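Local coordinates for outer membrane porin protein 32 (Delftia acidovorans, PDB 2FGQ), which forms anion-selective channels across the bacterial outer membrane as a homotrimeric porin, at residues Asp105-Met116 and Val255-Asp263. Residues are numbered along the deposited sequence; the frame is centred on the assembly and turned at random.
Sequences DLFSATGIGPFM and VKLQYALYD. With SO4 (sulfate ion), chain F.
K256 reaches from segment 255-263 of strand 253-264 to L106 in the loop 105-116: its NZ donates to L106 O at 3.0 Å, in the carbonyl plane with a C=O...N angle of 155°. The chain, extended beyond CG, carries the ammonium on to a sulfate, probably from the crystallisation liquor, where NZ meets O2 at 2.7 Å; R329 also binds this ion. Toward the other end, backbone M116 N donates to Y262 OH (2.8 Å; N-H...O 151°).

Apolar packing follows the same two points. K256 CD lies 4.1 Å above one face of the F107 ring, offset toward the rim; G113 CA of the same loop lies above the opposite face, also offset, and Q258 CB sits in plane at the edge. M116 crosses Y262 at about a right angle: CB lies 3.6 Å from Y262 CZ, and SD makes an oblique Met-aromatic contact, 4.5 Å from the ring centroid and 34° off its normal.

Within the loop, D105 OD1 accepts from F107 N (3.2 Å) in an Asx turn, while A109 N and F115 N, the latter at 3.0 Å, reach D105 OD2 from opposite faces of the carboxylate, cross-bracing the loop. Q258 extends toward this carboxylate.

The arrangement is that of a porin constriction loop folded inward against the barrel wall, with A109 touching the bound D-malate. F107 also packs on strands 269-281 and 286-297, and F115 on strands 218-230 and 235-249.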
loop_
_atom_site.group_PDB
_atom_site.type_symbol
_atom_site.label_atom_id
_atom_site.label_comp_id
_atom_site.label_asym_id
_atom_site.label_seq_id
_atom_site.Cartn_x
_atom_site.Cartn_y
_atom_site.Cartn_z
ATOM N N ASP A 105 13.316 24.429 12.571
ATOM C CA ASP A 105 12.217 25.010 11.838
ATOM C C ASP A 105 10.964 24.973 12.708
ATOM O O ASP A 105 10.507 23.905 13.101
ATOM C CB ASP A 105 12.002 24.136 10.605
ATOM C CG ASP A 105 11.017 24.680 9.619
ATOM O OD1 ASP A 105 10.344 25.702 9.811
ATOM O OD2 ASP A 105 10.888 24.064 8.530
ATOM N N LEU A 106 10.391 26.131 12.994
ATOM C CA LEU A 106 9.231 26.183 13.868
ATOM C C LEU A 106 7.960 25.610 13.277
ATOM O O LEU A 106 7.005 25.329 14.015
ATOM C CB LEU A 106 9.005 27.626 14.277
ATOM C CG LEU A 106 9.671 28.142 15.553
ATOM C CD1 LEU A 106 10.820 27.352 16.048
ATOM C CD2 LEU A 106 9.973 29.584 15.360
ATOM N N PHE A 107 7.974 25.424 11.955
ATOM C CA PHE A 107 6.851 24.864 11.205
ATOM C C PHE A 107 7.130 23.431 10.806
ATOM O O PHE A 107 6.358 22.834 10.066
ATOM C CB PHE A 107 6.569 25.731 9.986
ATOM C CG PHE A 107 5.931 27.019 10.344
ATOM C CD1 PHE A 107 4.559 27.079 10.534
ATOM C CD2 PHE A 107 6.681 28.145 10.540
ATOM C CE1 PHE A 107 3.975 28.271 10.875
ATOM C CE2 PHE A 107 6.083 29.347 10.918
ATOM C CZ PHE A 107 4.746 29.400 11.086
ATOM N N SER A 108 8.225 22.887 11.317
ATOM C CA SER A 108 8.438 21.414 11.318
ATOM C C SER A 108 8.506 20.828 9.921
ATOM O O SER A 108 8.046 19.683 9.690
ATOM C CB SER A 108 7.345 20.706 12.104
ATOM O OG SER A 108 7.096 21.330 13.350
ATOM N N ALA A 109 9.092 21.584 9.007
ATOM C CA ALA A 109 9.396 21.128 7.676
ATOM C C ALA A 109 8.124 20.661 6.978
ATOM O O ALA A 109 8.190 19.834 6.091
ATOM C CB ALA A 109 10.462 19.986 7.691
ATOM N N THR A 110 6.978 21.235 7.330
ATOM C CA THR A 110 5.736 20.906 6.604
ATOM C C THR A 110 4.830 22.122 6.530
ATOM O O THR A 110 5.088 23.126 7.190
ATOM C CB THR A 110 4.993 19.677 7.237
ATOM O OG1 THR A 110 3.955 19.205 6.365
ATOM C CG2 THR A 110 4.266 20.024 8.488
ATOM N N GLY A 111 3.801 22.033 5.692
ATOM C CA GLY A 111 2.866 23.125 5.519
ATOM C C GLY A 111 3.386 24.161 4.540
ATOM O O GLY A 111 4.423 23.966 3.889
ATOM N N ILE A 112 2.681 25.284 4.412
ATOM C CA ILE A 112 3.234 26.457 3.631
ATOM C C ILE A 112 4.359 27.244 4.372
ATOM O O ILE A 112 5.140 28.049 3.827
ATOM C CB ILE A 112 2.086 27.449 3.248
ATOM C CG1 ILE A 112 1.312 27.934 4.476
ATOM C CG2 ILE A 112 1.174 26.856 2.242
ATOM C CD1 ILE A 112 0.402 29.101 4.146
ATOM N N GLY A 113 4.423 27.131 5.650
ATOM C CA GLY A 113 5.349 27.965 6.386
ATOM C C GLY A 113 6.812 27.603 6.449
ATOM O O GLY A 113 7.550 28.417 6.952
ATOM N N PRO A 114 7.261 26.408 6.062
ATOM C CA PRO A 114 8.502 25.920 6.633
ATOM C C PRO A 114 9.709 26.426 5.868
ATOM O O PRO A 114 9.629 26.962 4.771
ATOM C CB PRO A 114 8.385 24.408 6.500
ATOM C CG PRO A 114 7.720 24.239 5.233
ATOM C CD PRO A 114 6.704 25.421 5.122
ATOM N N PHE A 115 10.831 26.217 6.495
ATOM C CA PHE A 115 12.129 26.433 5.853
ATOM C C PHE A 115 12.239 25.547 4.628
ATOM O O PHE A 115 11.924 24.337 4.697
ATOM C CB PHE A 115 13.198 26.044 6.844
ATOM C CG PHE A 115 14.601 26.266 6.372
ATOM C CD1 PHE A 115 15.028 27.539 6.028
ATOM C CD2 PHE A 115 15.466 25.227 6.289
ATOM C CE1 PHE A 115 16.372 27.753 5.626
ATOM C CE2 PHE A 115 16.799 25.424 5.895
ATOM C CZ PHE A 115 17.227 26.690 5.553
ATOM N N MET A 116 12.691 26.121 3.517
ATOM C CA MET A 116 12.769 25.380 2.234
ATOM C C MET A 116 14.187 24.947 1.877
ATOM O O MET A 116 14.427 24.538 0.753
ATOM C CB MET A 116 12.273 26.267 1.075
ATOM C CG MET A 116 10.897 26.743 1.181
ATOM S SD MET A 116 10.530 27.868 -0.290
ATOM C CE MET A 116 11.135 27.005 -1.604
ATOM N N VAL A 255 1.633 30.743 19.074
ATOM C CA VAL A 255 1.839 31.566 17.906
ATOM C C VAL A 255 3.272 31.372 17.429
ATOM O O VAL A 255 4.191 31.189 18.243
ATOM C CB VAL A 255 1.526 33.064 18.190
ATOM C CG1 VAL A 255 2.450 33.652 19.221
ATOM C CG2 VAL A 255 1.573 33.869 16.942
ATOM N N LYS A 256 3.448 31.412 16.117
ATOM C CA LYS A 256 4.752 31.219 15.486
ATOM C C LYS A 256 4.946 32.213 14.352
ATOM O O LYS A 256 4.035 32.486 13.583
ATOM C CB LYS A 256 4.890 29.800 14.880
ATOM C CG LYS A 256 4.596 28.634 15.761
ATOM C CD LYS A 256 4.438 27.391 14.872
ATOM C CE LYS A 256 3.922 26.246 15.597
ATOM N NZ LYS A 256 4.067 25.045 14.722
ATOM N N LEU A 257 6.166 32.733 14.227
ATOM C CA LEU A 257 6.528 33.661 13.181
ATOM C C LEU A 257 7.919 33.297 12.673
ATOM O O LEU A 257 8.842 33.135 13.467
ATOM C CB LEU A 257 6.552 35.067 13.779
ATOM C CG LEU A 257 6.284 36.375 13.065
ATOM C CD1 LEU A 257 7.194 37.560 13.489
ATOM C CD2 LEU A 257 5.943 36.378 11.635
ATOM N N GLN A 258 8.059 33.173 11.358
ATOM C CA GLN A 258 9.341 32.788 10.782
ATOM C C GLN A 258 9.608 33.566 9.520
ATOM O O GLN A 258 8.714 33.769 8.699
ATOM C CB GLN A 258 9.342 31.302 10.488
ATOM C CG GLN A 258 10.716 30.704 10.266
ATOM C CD GLN A 258 10.670 29.170 10.379
ATOM O OE1 GLN A 258 10.612 28.460 9.356
ATOM N NE2 GLN A 258 10.700 28.671 11.599
ATOM N N TYR A 259 10.849 34.018 9.397
ATOM C CA TYR A 259 11.341 34.702 8.213
ATOM C C TYR A 259 12.425 33.863 7.570
ATOM O O TYR A 259 13.269 33.314 8.273
ATOM C CB TYR A 259 11.936 36.093 8.613
ATOM C CG TYR A 259 12.648 36.767 7.457
ATOM C CD1 TYR A 259 11.951 37.485 6.509
ATOM C CD2 TYR A 259 14.031 36.606 7.279
ATOM C CE1 TYR A 259 12.607 38.054 5.413
ATOM C CE2 TYR A 259 14.697 37.187 6.209
ATOM C CZ TYR A 259 13.975 37.901 5.274
ATOM O OH TYR A 259 14.623 38.475 4.194
ATOM N N ALA A 260 12.435 33.763 6.246
ATOM C CA ALA A 260 13.477 33.045 5.536
ATOM C C ALA A 260 13.883 33.801 4.274
ATOM O O ALA A 260 13.125 34.587 3.698
ATOM C CB ALA A 260 13.022 31.629 5.171
ATOM N N LEU A 261 15.126 33.578 3.892
ATOM C CA LEU A 261 15.690 34.131 2.682
ATOM C C LEU A 261 16.430 33.012 1.931
ATOM O O LEU A 261 17.218 32.271 2.536
ATOM C CB LEU A 261 16.681 35.239 3.084
ATOM C CG LEU A 261 17.425 35.977 1.961
ATOM C CD1 LEU A 261 18.536 35.258 1.391
ATOM C CD2 LEU A 261 16.571 36.478 0.884
ATOM N N TYR A 262 16.226 32.943 0.615
ATOM C CA TYR A 262 16.862 31.978 -0.265
ATOM C C TYR A 262 17.595 32.737 -1.362
ATOM O O TYR A 262 16.977 33.383 -2.213
ATOM C CB TYR A 262 15.810 31.025 -0.849
ATOM C CG TYR A 262 14.947 30.447 0.232
ATOM C CD1 TYR A 262 15.449 29.493 1.081
ATOM C CD2 TYR A 262 13.659 30.922 0.458
ATOM C CE1 TYR A 262 14.692 28.968 2.112
ATOM C CE2 TYR A 262 12.875 30.397 1.484
ATOM C CZ TYR A 262 13.394 29.407 2.297
ATOM O OH TYR A 262 12.660 28.899 3.334
ATOM N N ASP A 263 18.910 32.650 -1.298
ATOM C CA ASP A 263 19.802 33.316 -2.227
ATOM C C ASP A 263 20.306 32.311 -3.242
ATOM O O ASP A 263 21.200 31.517 -2.969
ATOM C CB ASP A 263 20.935 33.975 -1.471
ATOM C CG ASP A 263 21.784 34.854 -2.349
ATOM O OD1 ASP A 263 21.492 34.996 -3.564
ATOM O OD2 ASP A 263 22.763 35.448 -1.877
HETATM S S SO4 F . 3.316 22.349 17.067
HETATM O O1 SO4 F . 2.109 22.221 17.894
HETATM O O2 SO4 F . 3.807 23.736 17.109
HETATM O O3 SO4 F . 4.361 21.481 17.625
HETATM O O4 SO4 F . 3.037 21.954 15.681
#